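Side-chain contacts in DPS family protein (PDB 3IQ1), which probably binds and oxidises iron as a dodecameric member of the Dps branch of the ferritin-like superfamily: residues I9-T13 against T14-K18; F56-I59 against Y60-Q64; S115-L118 against H119-R122. All blocks are in the same frame, centred on the assembly; numbering follows the deposited sequence. Where two conformers were deposited one is given.

Contact 1: residues I9-T13 against T14-K18; sequences IGLDT and TQSQK
Asp12 caps the start of helix 13-43 by accepting from Gln15 N at 2.9 Å through OD2, a classic N-cap bond. OD2 uses the lone pair turned away from OD1, and the N-H points at it with an angle of 160°. The side chain reaches the helix end because CG stands anti to the backbone N (chi1 -179°), and the N-terminal end of the helix probably stabilises the negative charge. In the first turn Asp12 O is gripped twice by one residue: Ser16 N donates at 3.0 Å and Ser16 OG at 2.8 Å, from opposite faces of the carbonyl plane, the hydroxyl lying well above it. Gln17 N to Thr13 O continues the helical series. Two waters close the polar network, one between Asp12 OD1, weakly held, and Thr14 N, the other between Asp12 N and Gln15 OE1. The remaining touches are van der Waals contacts of oxygen with carbon: Gln15 runs across Asp12 at about a right angle, its OE1 3.5 Å from Asp12 CB, and Leu11 CB lies 3.4 Å from Ser16 OG. Beyond the cap, Gln15 touches Thr131 of helix 103-131, Ser16 meets the loop at Leu77, and Leu11 packs on Arg122 of a neighbouring subunit.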
ATOM      1  N   ILE B   9      37.092 -11.390  -6.385  1.00  6.92           N
ATOM      2  CA  ILE B   9      36.513 -10.274  -7.119  1.00  5.86           C
ATOM      3  C   ILE B   9      37.533  -9.616  -8.069  1.00  6.44           C
ATOM      4  O   ILE B   9      37.204  -8.629  -8.738  1.00  8.10           O
ATOM      5  CB  ILE B   9      35.809  -9.219  -6.215  1.00  5.68           C
ATOM      6  CG1 ILE B   9      36.815  -8.514  -5.299  1.00  7.44           C
ATOM      7  CG2 ILE B   9      34.679  -9.908  -5.447  1.00  8.02           C
ATOM      8  CD1 ILE B   9      36.208  -7.251  -4.599  1.00  8.29           C
ATOM      9  N   GLY B  10      38.740 -10.166  -8.142  1.00  6.85           N
ATOM     10  CA  GLY B  10      39.737  -9.698  -9.088  1.00  7.55           C
ATOM     11  C   GLY B  10      40.650  -8.562  -8.632  1.00  7.89           C
ATOM     12  O   GLY B  10      41.387  -7.996  -9.461  1.00  9.76           O
ATOM     13  N   LEU B  11      40.596  -8.226  -7.348  1.00  7.05           N
ATOM     14  CA  LEU B  11      41.472  -7.205  -6.737  1.00  7.67           C
ATOM     15  C   LEU B  11      42.726  -7.836  -6.188  1.00  8.07           C
ATOM     16  O   LEU B  11      42.788  -9.059  -5.977  1.00 10.41           O
ATOM     17  CB  LEU B  11      40.743  -6.368  -5.680  1.00  7.57           C
ATOM     18  CG  LEU B  11      39.521  -5.609  -6.207  1.00  7.03           C
ATOM     19  CD1 LEU B  11      38.968  -4.761  -5.076  1.00 11.43           C
ATOM     20  CD2 LEU B  11      39.789  -4.763  -7.464  1.00 10.60           C
ATOM     21  N   ASP B  12      43.783  -7.031  -6.064  1.00  7.81           N
ATOM     22  CA  ASP B  12      45.034  -7.530  -5.455  1.00  8.40           C
ATOM     23  C   ASP B  12      44.761  -8.052  -4.047  1.00  7.28           C
ATOM     24  O   ASP B  12      44.149  -7.378  -3.191  1.00  8.42           O
ATOM     25  CB  ASP B  12      46.042  -6.384  -5.340  1.00  8.10           C
ATOM     26  CG  ASP B  12      47.363  -6.807  -4.760  1.00 12.85           C
ATOM     27  OD1 ASP B  12      48.182  -7.372  -5.506  1.00 16.45           O
ATOM     28  OD2 ASP B  12      47.645  -6.532  -3.600  1.00 14.21           O
ATOM     29  N   THR B  13      45.269  -9.229  -3.760  1.00  6.82           N
ATOM     30  CA  THR B  13      45.014  -9.836  -2.460  1.00  6.92           C
ATOM     31  C   THR B  13      45.603  -9.037  -1.279  1.00  7.73           C
ATOM     32  O   THR B  13      44.928  -8.796  -0.278  1.00  8.08           O
ATOM     33  CB  THR B  13      45.516 -11.281  -2.432  1.00  7.22           C
ATOM     34  OG1 THR B  13      44.786 -12.063  -3.395  1.00  8.62           O
ATOM     35  CG2 THR B  13      45.343 -11.870  -1.030  1.00  8.56           C
ATOM     36  N   THR B  14      46.865  -8.656  -1.375  1.00  7.94           N
ATOM     37  CA  THR B  14      47.514  -7.944  -0.273  1.00  8.14           C
ATOM     38  C   THR B  14      46.858  -6.628   0.024  1.00  8.06           C
ATOM     39  O   THR B  14      46.618  -6.269   1.190  1.00  7.98           O
ATOM     40  CB  THR B  14      49.004  -7.672  -0.589  1.00  9.09           C
ATOM     41  OG1 THR B  14      49.613  -8.918  -0.804  1.00 12.46           O
ATOM     42  CG2 THR B  14      49.684  -7.001   0.600  1.00 13.85           C
ATOM     43  N   GLN B  15      46.550  -5.885  -1.020  1.00  7.74           N
ATOM     44  CA  GLN B  15      45.940  -4.580  -0.815  1.00  7.65           C
ATOM     45  C   GLN B  15      44.541  -4.732  -0.270  1.00  7.31           C
ATOM     46  O   GLN B  15      44.099  -3.938   0.564  1.00  7.42           O
ATOM     47  CB  GLN B  15      45.899  -3.790  -2.124  1.00  8.68           C
ATOM     48  CG  GLN B  15      47.251  -3.401  -2.624  1.00 12.05           C
ATOM     49  CD  GLN B  15      47.299  -3.058  -4.116  1.00 18.58           C
ATOM     50  OE1 GLN B  15      46.287  -2.976  -4.811  1.00 19.89           O
ATOM     51  NE2 GLN B  15      48.512  -2.833  -4.595  1.00 22.38           N
ATOM     52  N   SER B  16      43.833  -5.774  -0.707  1.00  6.54           N
ATOM     53  CA  SER B  16      42.493  -6.008  -0.246  1.00  6.31           C
ATOM     54  C   SER B  16      42.498  -6.390   1.235  1.00  6.88           C
ATOM     55  O   SER B  16      41.620  -5.964   2.002  1.00  6.92           O
ATOM     56  CB  SER B  16      41.761  -7.057  -1.082  1.00  6.14           C
ATOM     57  OG  SER B  16      41.574  -6.593  -2.412  1.00  6.79           O
ATOM     58  N   GLN B  17      43.493  -7.185   1.634  1.00  7.55           N
ATOM     59  CA  GLN B  17      43.568  -7.565   3.036  1.00  7.63           C
ATOM     60  C   GLN B  17      43.900  -6.353   3.937  1.00  6.87           C
ATOM     61  O   GLN B  17      43.381  -6.240   5.054  1.00  6.11           O
ATOM     62  CB  GLN B  17      44.551  -8.706   3.244  1.00  8.68           C
ATOM     63  CG  GLN B  17      44.581  -9.195   4.699  1.00 13.29           C
ATOM     64  CD  GLN B  17      43.216  -9.745   5.142  1.00 20.20           C
ATOM     65  OE1 GLN B  17      42.647 -10.677   4.474  1.00 17.15           O
ATOM     66  NE2 GLN B  17      42.653  -9.152   6.248  1.00 17.82           N
ATOM     67  N   LYS B  18      44.724  -5.422   3.462  1.00  5.53           N
ATOM     68  CA  LYS B  18      45.000  -4.211   4.226  0.50  6.47           C
ATOM     69  C   LYS B  18      43.725  -3.400   4.399  1.00  6.41           C
ATOM     70  O   LYS B  18      43.421  -2.904   5.506  1.00  5.16           O
ATOM     71  CB  LYS B  18      46.047  -3.377   3.513  0.50  7.07           C
ATOM     72  CG  LYS B  18      46.467  -2.097   4.239  0.50  9.79           C
ATOM     73  CD  LYS B  18      47.764  -1.544   3.639  0.50 12.55           C
ATOM     74  CE  LYS B  18      47.991  -0.075   3.978  0.50 14.45           C
ATOM     75  NZ  LYS B  18      49.276   0.398   3.401  0.50 12.58           N
TER
HETATM   76  O   HOH W   1      48.500  -9.741  -3.788  1.00 15.58           O
HETATM   77  O   HOH W   2      43.620  -4.103  -6.346  1.00 18.78           O

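Contact 2: residues F56-I59 against Y60-Q64; sequences FEEI and YTDLQ
Phe56 O accepts from Tyr60 N at 2.9 Å, an i to i+4 bond inside helix 49-76 of the ferritin-like four-helix bundle. The Phe56 ring itself turns away to pack on helices 13-43 and 103-131. Next, Glu57 lies over the phenol: its CA sits 3.7 Å from the centroid of the Tyr60 ring, a CH-pi contact displaced toward the rim, and its CG approaches Tyr60 OH. Tyr60 CG stands between its own backbone N and carbonyl carbon (chi1 73°), which brings the ring back over the preceding turn, where it also meets His41 edge-to-face. Water bridges the ends of the pair, donating to Glu57 OE2 and accepting from Tyr60 OH. Glu57 O is pinned twice: Thr61 N donates at 3.0 Å from one face of the carbonyl plane, and Thr61 OG1 at 2.7 Å from the other. Glu58 and Asp62 point their carboxylates the same way, OE2 and OD2 4.6 Å apart; a water donating to both, and Lys55 in a salt bridge with Glu58, probably ease the repulsion. On the buried side, Ile59 touches Leu63 lightly, CG2 to CD1 4.4 Å.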
ATOM      1  N   PHE B  56      17.120   8.592  18.858  1.00  5.74           N
ATOM      2  CA  PHE B  56      18.184   7.617  19.097  1.00  5.47           C
ATOM      3  C   PHE B  56      17.871   6.314  18.367  1.00  6.67           C
ATOM      4  O   PHE B  56      18.781   5.678  17.836  1.00  7.97           O
ATOM      5  CB  PHE B  56      18.437   7.405  20.574  1.00  5.77           C
ATOM      6  CG  PHE B  56      19.002   8.620  21.283  1.00  6.47           C
ATOM      7  CD1 PHE B  56      19.960   9.428  20.692  1.00  7.94           C
ATOM      8  CD2 PHE B  56      18.620   8.910  22.553  1.00  7.30           C
ATOM      9  CE1 PHE B  56      20.457  10.544  21.382  1.00  9.87           C
ATOM     10  CE2 PHE B  56      19.114   9.970  23.232  1.00  8.16           C
ATOM     11  CZ  PHE B  56      20.026  10.807  22.643  1.00  7.96           C
ATOM     12  N   GLU B  57      16.608   5.889  18.370  1.00  6.56           N
ATOM     13  CA  GLU B  57      16.217   4.720  17.593  1.00  6.19           C
ATOM     14  C   GLU B  57      16.455   4.903  16.085  1.00  5.94           C
ATOM     15  O   GLU B  57      16.969   3.998  15.423  1.00  6.66           O
ATOM     16  CB  GLU B  57      14.760   4.329  17.888  1.00  6.09           C
ATOM     17  CG  GLU B  57      14.287   3.141  17.135  1.00  9.03           C
ATOM     18  CD  GLU B  57      12.814   2.814  17.387  1.00 15.70           C
ATOM     19  OE1 GLU B  57      11.974   3.739  17.465  1.00 20.18           O
ATOM     20  OE2 GLU B  57      12.497   1.623  17.383  1.00 21.69           O
ATOM     21  N   GLU B  58      16.112   6.068  15.543  1.00  7.45           N
ATOM     22  CA  GLU B  58      16.404   6.357  14.142  1.00  8.02           C
ATOM     23  C   GLU B  58      17.899   6.198  13.874  1.00  6.52           C
ATOM     24  O   GLU B  58      18.304   5.588  12.887  1.00  6.67           O
ATOM     25  CB  GLU B  58      15.945   7.776  13.827  1.00  7.16           C
ATOM     26  CG  GLU B  58      16.236   8.198  12.468  1.00 11.41           C
ATOM     27  CD  GLU B  58      15.901   9.659  12.230  1.00 13.63           C
ATOM     28  OE1 GLU B  58      15.179  10.239  13.051  1.00 16.35           O
ATOM     29  OE2 GLU B  58      16.335  10.179  11.189  1.00 17.83           O
ATOM     30  N   ILE B  59      18.692   6.754  14.762  1.00  6.10           N
ATOM     31  CA  ILE B  59      20.141   6.774  14.600  1.00  6.24           C
ATOM     32  C   ILE B  59      20.735   5.359  14.686  1.00  6.43           C
ATOM     33  O   ILE B  59      21.488   4.961  13.789  1.00  6.18           O
ATOM     34  CB  ILE B  59      20.804   7.732  15.554  1.00  7.59           C
ATOM     35  CG1 ILE B  59      20.425   9.167  15.076  1.00  7.36           C
ATOM     36  CG2 ILE B  59      22.310   7.468  15.573  1.00  5.33           C
ATOM     37  CD1 ILE B  59      20.841  10.283  15.975  1.00  8.66           C
ATOM     38  N   TYR B  60      20.366   4.576  15.709  1.00  6.70           N
ATOM     39  CA  TYR B  60      20.906   3.213  15.763  1.00  6.33           C
ATOM     40  C   TYR B  60      20.393   2.257  14.668  1.00  6.46           C
ATOM     41  O   TYR B  60      21.126   1.346  14.251  1.00  7.91           O
ATOM     42  CB  TYR B  60      20.827   2.579  17.156  1.00  5.24           C
ATOM     43  CG  TYR B  60      19.494   2.141  17.694  1.00  5.87           C
ATOM     44  CD1 TYR B  60      19.029   2.660  18.869  1.00  6.81           C
ATOM     45  CD2 TYR B  60      18.770   1.151  17.087  1.00  9.82           C
ATOM     46  CE1 TYR B  60      17.845   2.234  19.405  1.00  7.64           C
ATOM     47  CE2 TYR B  60      17.560   0.699  17.620  1.00 11.31           C
ATOM     48  CZ  TYR B  60      17.128   1.237  18.786  1.00  9.20           C
ATOM     49  OH  TYR B  60      15.930   0.783  19.340  1.00 13.38           O
ATOM     50  N   THR B  61      19.200   2.518  14.133  1.00  6.27           N
ATOM     51  CA  THR B  61      18.643   1.757  13.026  1.00  7.52           C
ATOM     52  C   THR B  61      19.515   1.969  11.777  1.00  7.18           C
ATOM     53  O   THR B  61      19.813   1.011  11.043  1.00  7.61           O
ATOM     54  CB  THR B  61      17.182   2.148  12.806  1.00  8.33           C
ATOM     55  OG1 THR B  61      16.436   1.759  13.969  1.00  8.91           O
ATOM     56  CG2 THR B  61      16.609   1.413  11.622  1.00  8.97           C
ATOM     57  N   ASP B  62      19.876   3.217  11.527  1.00  7.90           N
ATOM     58  CA  ASP B  62      20.740   3.594  10.386  1.00  8.24           C
ATOM     59  C   ASP B  62      22.161   2.997  10.610  1.00  9.13           C
ATOM     60  O   ASP B  62      22.771   2.460   9.689  1.00 10.51           O
ATOM     61  CB  ASP B  62      20.751   5.120  10.215  1.00  8.56           C
ATOM     62  CG  ASP B  62      19.449   5.679   9.584  1.00 15.51           C
ATOM     63  OD1 ASP B  62      18.713   4.887   8.905  1.00 23.61           O
ATOM     64  OD2 ASP B  62      19.143   6.900   9.727  1.00 16.46           O
ATOM     65  N   LEU B  63      22.672   3.015  11.855  1.00  7.34           N
ATOM     66  CA  LEU B  63      23.975   2.382  12.128  1.00  6.84           C
ATOM     67  C   LEU B  63      23.970   0.890  11.846  1.00  7.25           C
ATOM     68  O   LEU B  63      24.949   0.340  11.326  1.00  8.50           O
ATOM     69  CB  LEU B  63      24.409   2.625  13.581  1.00  6.25           C
ATOM     70  CG  LEU B  63      24.788   4.034  14.097  1.00  7.27           C
ATOM     71  CD1 LEU B  63      25.060   4.060  15.605  1.00  7.46           C
ATOM     72  CD2 LEU B  63      26.025   4.563  13.295  1.00  6.32           C
ATOM     73  N   GLN B  64      22.837   0.243  12.156  1.00  5.61           N
ATOM     74  CA  GLN B  64      22.708  -1.194  11.986  1.00  7.20           C
ATOM     75  C   GLN B  64      22.769  -1.523  10.497  1.00  7.03           C
ATOM     76  O   GLN B  64      23.453  -2.490  10.124  1.00  8.82           O
ATOM     77  CB  GLN B  64      21.413  -1.721  12.581  1.00  6.61           C
ATOM     78  CG  GLN B  64      21.334  -3.224  12.405  1.00 12.50           C
ATOM     79  CD  GLN B  64      21.791  -3.945  13.640  1.00 19.10           C
ATOM     80  OE1 GLN B  64      22.792  -3.597  14.268  1.00 25.19           O
ATOM     81  NE2 GLN B  64      21.019  -4.953  14.032  1.00 25.26           N
TER
HETATM   82  O   HOH W   3      14.434  -0.596  17.863  1.00 25.19           O
HETATM   83  O   HOH W   4      16.671   4.994  10.737  1.00 24.36           O
HETATM   84  O   HOH W   5      16.919   8.182   8.928  1.00 29.49           O

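Contact 3: residues S115-L118 against H119-R122; sequences SILL and HQQR
Four successive i to i+4 bonds, from Ser115 O to His119 N through to Leu118 O to Arg122 N, carry the backbone of these two turns of helix 103-131, with Gln120 N meeting Ile116 O at 2.9 Å and an N-H...O angle of 165°. The helix is one of the long helices of the ferritin-like four-helix bundle, and its side chains divide between the core, the surface and a subunit interface. At the interface, the extended Arg122 chain brings one face of its guanidinium against Leu118 CB, which stands off-centre toward the rim of the planar group, and Leu118 CD1 comes within 4.1 Å of Arg122 NH2. With CG anti to its carbonyl carbon (chi1 -69°) the arginine runs back along the helix, its CG only 3.2 Å from Leu118 O. Outside the two segments, Arg122 NH2 forms a salt bridge with Glu148 of helix 134-158 and donates to Ile9 O of a neighbouring subunit, so the charged end ties two helices and two chains together while its face rests on leucine. On the core side, Gln121 lays its aliphatic part against the carbonyl of Leu117, its CG 3.1 Å from Leu117 O. Its amide is held at both ends, OE1 by Tyr30 of helix 13-43 and NE2 by Gln147 of helix 134-158, which fixes its rotation in a buried place. Leu117 itself packs on Tyr30 and Phe33. His119 stays at the surface and meets the preceding turn through its CB, 3.4 Å from Ser115 O. The closest touch between the Leu118 and Arg122 side chains is that of Leu118 CB with Arg122 NH1, at 3.8 Å.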
ATOM      1  N   SER B 115      32.540  11.709  14.873  1.00  9.71           N
ATOM      2  CA  SER B 115      33.740  12.317  14.442  1.00  9.01           C
ATOM      3  C   SER B 115      34.882  11.288  14.174  1.00  8.20           C
ATOM      4  O   SER B 115      35.635  11.436  13.205  1.00  8.00           O
ATOM      5  CB  SER B 115      34.065  13.502  15.360  1.00 10.99           C
ATOM      6  OG  SER B 115      32.995  14.515  15.246  1.00 17.97           O
ATOM      7  N   ILE B 116      34.971  10.240  14.993  1.00  7.06           N
ATOM      8  CA  ILE B 116      35.862   9.080  14.801  1.00  6.68           C
ATOM      9  C   ILE B 116      35.486   8.268  13.548  1.00  6.18           C
ATOM     10  O   ILE B 116      36.335   7.963  12.722  1.00  7.79           O
ATOM     11  CB  ILE B 116      35.896   8.174  16.064  1.00  7.24           C
ATOM     12  CG1 ILE B 116      36.679   8.908  17.166  1.00  6.95           C
ATOM     13  CG2 ILE B 116      36.504   6.862  15.733  1.00  7.17           C
ATOM     14  CD1 ILE B 116      36.598   8.282  18.519  1.00  5.84           C
ATOM     15  N   LEU B 117      34.217   7.941  13.381  1.00  6.37           N
ATOM     16  CA  LEU B 117      33.805   7.230  12.177  1.00  5.56           C
ATOM     17  C   LEU B 117      34.207   8.027  10.932  1.00  5.79           C
ATOM     18  O   LEU B 117      34.712   7.481   9.960  1.00  5.98           O
ATOM     19  CB  LEU B 117      32.291   6.929  12.191  1.00  5.24           C
ATOM     20  CG  LEU B 117      31.797   6.067  13.356  1.00  7.25           C
ATOM     21  CD1 LEU B 117      30.296   5.768  13.112  1.00  5.62           C
ATOM     22  CD2 LEU B 117      32.619   4.783  13.489  1.00  9.53           C
ATOM     23  N   LEU B 118      33.909   9.324  10.906  1.00  6.18           N
ATOM     24  CA  LEU B 118      34.208  10.108   9.706  1.00  5.47           C
ATOM     25  C   LEU B 118      35.693  10.105   9.416  1.00  7.00           C
ATOM     26  O   LEU B 118      36.095   9.954   8.279  1.00  5.87           O
ATOM     27  CB  LEU B 118      33.739  11.560   9.875  1.00  6.36           C
ATOM     28  CG  LEU B 118      32.256  11.799   9.698  1.00  6.56           C
ATOM     29  CD1 LEU B 118      31.892  13.189  10.159  1.00  9.08           C
ATOM     30  CD2 LEU B 118      31.756  11.577   8.274  1.00  5.36           C
ATOM     31  N   HIS B 119      36.503  10.302  10.454  1.00  7.39           N
ATOM     32  CA  HIS B 119      37.957  10.366  10.315  1.00  8.31           C
ATOM     33  C   HIS B 119      38.451   9.040   9.734  1.00  7.84           C
ATOM     34  O   HIS B 119      39.270   9.024   8.789  1.00  7.21           O
ATOM     35  CB  HIS B 119      38.527  10.645  11.701  1.00  9.29           C
ATOM     36  CG  HIS B 119      39.982  10.903  11.733  1.00 16.29           C
ATOM     37  ND1 HIS B 119      40.901   9.884  11.803  1.00 23.05           N
ATOM     38  CD2 HIS B 119      40.678  12.061  11.814  1.00 21.07           C
ATOM     39  CE1 HIS B 119      42.114  10.401  11.845  1.00 22.97           C
ATOM     40  NE2 HIS B 119      42.009  11.720  11.889  1.00 25.28           N
ATOM     41  N   GLN B 120      37.974   7.928  10.277  1.00  8.15           N
ATOM     42  CA  GLN B 120      38.436   6.585   9.835  1.00  6.89           C
ATOM     43  C   GLN B 120      37.955   6.284   8.430  1.00  7.51           C
ATOM     44  O   GLN B 120      38.688   5.746   7.613  1.00  8.17           O
ATOM     45  CB  GLN B 120      37.941   5.469  10.734  1.00  7.73           C
ATOM     46  CG  GLN B 120      38.681   5.130  11.868  1.00 12.85           C
ATOM     47  CD  GLN B 120      37.980   3.898  12.465  1.00 14.90           C
ATOM     48  OE1 GLN B 120      36.812   3.984  12.801  1.00 19.08           O
ATOM     49  NE2 GLN B 120      38.601   2.795  12.424  1.00  8.99           N
ATOM     50  N   GLN B 121      36.714   6.703   8.117  1.00  5.82           N
ATOM     51  CA  GLN B 121      36.165   6.504   6.769  1.00  4.99           C
ATOM     52  C   GLN B 121      36.925   7.311   5.721  1.00  6.35           C
ATOM     53  O   GLN B 121      37.167   6.793   4.649  1.00  6.33           O
ATOM     54  CB  GLN B 121      34.673   6.793   6.761  1.00  5.20           C
ATOM     55  CG  GLN B 121      33.939   5.731   7.568  1.00  5.94           C
ATOM     56  CD  GLN B 121      32.557   6.014   8.052  1.00  7.38           C
ATOM     57  OE1 GLN B 121      31.882   5.082   8.445  1.00  8.98           O
ATOM     58  NE2 GLN B 121      32.060   7.247   7.916  1.00  7.30           N
ATOM     59  N   ARG B 122      37.362   8.539   6.029  1.00  5.89           N
ATOM     60  CA  ARG B 122      38.162   9.316   5.111  1.00  4.76           C
ATOM     61  C   ARG B 122      39.546   8.660   4.849  1.00  5.05           C
ATOM     62  O   ARG B 122      40.048   8.640   3.729  1.00  6.63           O
ATOM     63  CB  ARG B 122      38.348  10.715   5.662  1.00  5.35           C
ATOM     64  CG  ARG B 122      37.030  11.515   5.657  1.00  4.60           C
ATOM     65  CD  ARG B 122      37.189  12.783   6.431  1.00  6.04           C
ATOM     66  NE  ARG B 122      35.960  13.573   6.406  1.00  5.22           N
ATOM     67  CZ  ARG B 122      35.461  14.240   7.440  1.00  5.13           C
ATOM     68  NH1 ARG B 122      36.103  14.248   8.621  1.00  7.57           N
ATOM     69  NH2 ARG B 122      34.308  14.934   7.297  1.00  5.37           N
TER

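How the contacts relate
Contact 1 joins the loop before helix 13-43 to its first turn, while contacts 2 and 3 lie within helices 49-76 and 103-131 of the same bundle. Contacts 1 and 2 are on opposite sides of the chain's centre, their centres 31 Å apart. Contact 3 is 22 Å from contact 1 and 17 Å from contact 2, centre to centre; its nearest atoms come within about 4 Å of contact 2 without touching. Phe33 of helix 13-43 packs against both Leu63 of contact 2 and Leu117 of contact 3. Between subunits, Ile9 and Leu11 of one chain meet Leu118 and Arg122 of another, so contact 1 of one subunit packs against contact 3 of its neighbour, although within a single chain their nearest atoms are about 10 Å apart.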